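Local coordinates for calmodulin, putative (Toxoplasma gondii, PDB 6TJ6), which probably binds calcium ions through EF-hand motifs, as a calmodulin-like protein built largely of helices, at residues E22-L28 / L47-A52. Residues are numbered along the deposited sequence; the frame is centred on the assembly and turned at random.
Sequences EISGRDL and LPMSMA
I23 and M51 pair through both of their peptide groups. The amide of I23 gives a nearly straight hydrogen bond (170° at the hydrogen) to M51 O, 2.9 Å from N to O, and M51 N returns one of the same length to I23 O. Each of these acceptors also receives a weaker approach from a neighbouring CA: E22 CA lies 3.4 Å from M51 O, and S50 CA sits equally near I23 O. One residue along, the hydroxyl of S24 donates to M49 O at 3.2 Å, reaching that carbonyl from a position tilted 34° from its plane; the torsion that places OG opposite the backbone N (chi1 178°) carries it to M49. The two strands, 22-24 and 50-52, run antiparallel and form a short two-stranded sheet like the one that joins the loops of an EF-hand pair; here 47-52 would be the counterpart of the second loop, though without its acidic ligands. Strand 22-24 belongs to the loop whose D16, D18, D20 and E22 have been seen to bind calcium in this protein, although no ion is bound to this chain. E22 OE2 lies 3.5 Å from A52 N at a poor angle for bonding, and that amide is instead satisfied by D55 OD2, at the start of helix 53-64. The other carboxylate oxygen, OE1, forms a salt bridge with a basic side chain of another protein chain, while E22 N is held by D20 OD1. I23 and M51 lie on one face of the sheet, S24 and S50 on the opposite one; I23 packs on F12 and F15 of helix 7-15. L28 and M51 cross at about a right angle, with L28 CD1 4.0 Å from M51 SD; L47 CD1 touches L28 CG, and F56 packs against both L28 and M51.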
ATOM      1  N   GLU A  22       9.074   9.962  -1.179  1.00 50.40           N
ATOM      2  CA  GLU A  22      10.488   9.907  -1.514  1.00 64.39           C
ATOM      3  C   GLU A  22      11.055   8.565  -1.085  1.00 64.66           C
ATOM      4  O   GLU A  22      10.752   8.075   0.006  1.00 67.12           O
ATOM      5  CB  GLU A  22      11.275  11.034  -0.826  1.00 66.40           C
ATOM      6  CG  GLU A  22      10.701  12.421  -1.037  1.00 80.82           C
ATOM      7  CD  GLU A  22      11.405  13.189  -2.133  1.00 90.16           C
ATOM      8  OE1 GLU A  22      11.241  14.427  -2.190  1.00 93.48           O
ATOM      9  OE2 GLU A  22      12.128  12.557  -2.931  1.00 93.53           O
ATOM     10  N   ILE A  23      11.876   7.973  -1.945  1.00 55.91           N
ATOM     11  CA  ILE A  23      12.663   6.800  -1.595  1.00 58.32           C
ATOM     12  C   ILE A  23      14.130   7.205  -1.591  1.00 60.04           C
ATOM     13  O   ILE A  23      14.601   7.881  -2.514  1.00 54.91           O
ATOM     14  CB  ILE A  23      12.411   5.622  -2.555  1.00 66.61           C
ATOM     15  CG1 ILE A  23      10.939   5.212  -2.528  1.00 75.34           C
ATOM     16  CG2 ILE A  23      13.229   4.438  -2.137  1.00 76.40           C
ATOM     17  CD1 ILE A  23      10.683   3.854  -3.148  1.00 78.19           C
ATOM     18  N   SER A  24      14.851   6.793  -0.550  1.00 58.38           N
ATOM     19  CA  SER A  24      16.182   7.322  -0.301  1.00 61.74           C
ATOM     20  C   SER A  24      17.064   6.244   0.308  1.00 64.33           C
ATOM     21  O   SER A  24      16.593   5.381   1.054  1.00 62.44           O
ATOM     22  CB  SER A  24      16.116   8.540   0.628  1.00 68.16           C
ATOM     23  OG  SER A  24      17.406   9.036   0.929  1.00 83.09           O
ATOM     24  N   GLY A  25      18.355   6.309  -0.022  1.00 66.27           N
ATOM     25  CA  GLY A  25      19.333   5.438   0.609  1.00 68.58           C
ATOM     26  C   GLY A  25      19.131   3.980   0.248  1.00 68.79           C
ATOM     27  O   GLY A  25      18.780   3.633  -0.886  1.00 78.92           O
ATOM     28  N   ARG A  26      19.355   3.114   1.242  1.00 65.26           N
ATOM     29  CA  ARG A  26      19.253   1.675   1.028  1.00 69.60           C
ATOM     30  C   ARG A  26      17.912   1.303   0.412  1.00 63.20           C
ATOM     31  O   ARG A  26      17.860   0.539  -0.562  1.00 68.95           O
ATOM     32  CB  ARG A  26      19.457   0.936   2.352  1.00 71.12           C
ATOM     33  CG  ARG A  26      19.959  -0.494   2.218  1.00 69.35           C
ATOM     34  N   ASP A  27      16.822   1.861   0.949  1.00 60.87           N
ATOM     35  CA  ASP A  27      15.493   1.586   0.411  1.00 62.44           C
ATOM     36  C   ASP A  27      15.463   1.734  -1.106  1.00 56.40           C
ATOM     37  O   ASP A  27      14.925   0.867  -1.805  1.00 58.44           O
ATOM     38  CB  ASP A  27      14.454   2.504   1.063  1.00 69.89           C
ATOM     39  CG  ASP A  27      14.294   2.239   2.550  1.00 84.67           C
ATOM     40  OD1 ASP A  27      14.530   3.168   3.350  1.00 89.88           O
ATOM     41  OD2 ASP A  27      13.944   1.098   2.918  1.00 93.35           O
ATOM     42  N   LEU A  28      16.075   2.802  -1.634  1.00 48.51           N
ATOM     43  CA  LEU A  28      16.145   2.985  -3.082  1.00 53.09           C
ATOM     44  C   LEU A  28      16.636   1.716  -3.758  1.00 59.38           C
ATOM     45  O   LEU A  28      15.892   1.074  -4.514  1.00 50.31           O
ATOM     46  CB  LEU A  28      17.039   4.180  -3.421  1.00 52.80           C
ATOM     47  CG  LEU A  28      17.124   4.630  -4.884  1.00 49.15           C
ATOM     48  CD1 LEU A  28      15.777   4.521  -5.594  1.00 52.02           C
ATOM     49  CD2 LEU A  28      17.647   6.055  -4.974  1.00 49.68           C
ATOM     50  N   LEU A  47      23.324   6.655  -8.577  1.00 72.01           N
ATOM     51  CA  LEU A  47      21.988   6.945  -8.077  1.00 68.71           C
ATOM     52  C   LEU A  47      21.988   8.259  -7.301  1.00 66.15           C
ATOM     53  O   LEU A  47      22.959   8.567  -6.598  1.00 67.84           O
ATOM     54  CB  LEU A  47      21.488   5.810  -7.181  1.00 61.12           C
ATOM     55  CG  LEU A  47      21.109   4.493  -7.861  1.00 58.65           C
ATOM     56  CD1 LEU A  47      20.719   3.453  -6.821  1.00 56.61           C
ATOM     57  CD2 LEU A  47      19.979   4.708  -8.857  1.00 56.78           C
ATOM     58  N   PRO A  48      20.927   9.061  -7.407  1.00 64.46           N
ATOM     59  CA  PRO A  48      20.884  10.332  -6.672  1.00 65.54           C
ATOM     60  C   PRO A  48      20.643  10.131  -5.186  1.00 70.70           C
ATOM     61  O   PRO A  48      20.458   8.997  -4.732  1.00 63.24           O
ATOM     62  CB  PRO A  48      19.717  11.076  -7.334  1.00 62.19           C
ATOM     63  CG  PRO A  48      18.827   9.991  -7.837  1.00 61.01           C
ATOM     64  CD  PRO A  48      19.743   8.871  -8.263  1.00 59.16           C
ATOM     65  N   MET A  49      20.640  11.228  -4.422  1.00 85.40           N
ATOM     66  CA  MET A  49      20.403  11.127  -2.985  1.00 87.85           C
ATOM     67  C   MET A  49      19.036  10.517  -2.696  1.00 79.54           C
ATOM     68  O   MET A  49      18.907   9.625  -1.850  1.00 77.67           O
ATOM     69  CB  MET A  49      20.529  12.503  -2.329  1.00 97.16           C
ATOM     70  CG  MET A  49      21.960  12.994  -2.172  0.50111.04           C
ATOM     71  SD  MET A  49      22.198  13.832  -0.592  1.00120.87           S
ATOM     72  CE  MET A  49      23.871  14.446  -0.767  0.50123.34           C
ATOM     73  N   SER A  50      18.005  10.978  -3.402  1.00 71.35           N
ATOM     74  CA  SER A  50      16.658  10.458  -3.223  1.00 65.89           C
ATOM     75  C   SER A  50      15.891  10.605  -4.530  1.00 62.59           C
ATOM     76  O   SER A  50      16.293  11.339  -5.436  1.00 60.17           O
ATOM     77  CB  SER A  50      15.933  11.170  -2.076  1.00 57.78           C
ATOM     78  OG  SER A  50      15.752  12.546  -2.358  1.00 71.89           O
ATOM     79  N   MET A  51      14.770   9.889  -4.615  1.00 56.51           N
ATOM     80  CA  MET A  51      13.919   9.897  -5.797  1.00 52.13           C
ATOM     81  C   MET A  51      12.465  10.065  -5.384  1.00 51.78           C
ATOM     82  O   MET A  51      11.978   9.343  -4.507  1.00 51.54           O
ATOM     83  CB  MET A  51      14.064   8.604  -6.607  1.00 47.94           C
ATOM     84  CG  MET A  51      15.336   8.470  -7.422  1.00 49.17           C
ATOM     85  SD  MET A  51      15.186   7.073  -8.555  1.00 54.87           S
ATOM     86  CE  MET A  51      16.872   6.880  -9.114  1.00 55.56           C
ATOM     87  N   ALA A  52      11.779  11.011  -6.017  1.00 45.47           N
ATOM     88  CA  ALA A  52      10.326  11.020  -6.006  1.00 47.06           C
ATOM     89  C   ALA A  52       9.815  10.071  -7.089  1.00 47.92           C
ATOM     90  O   ALA A  52      10.590   9.490  -7.855  1.00 45.50           O
ATOM     91  CB  ALA A  52       9.801  12.442  -6.203  1.00 45.72           C
TER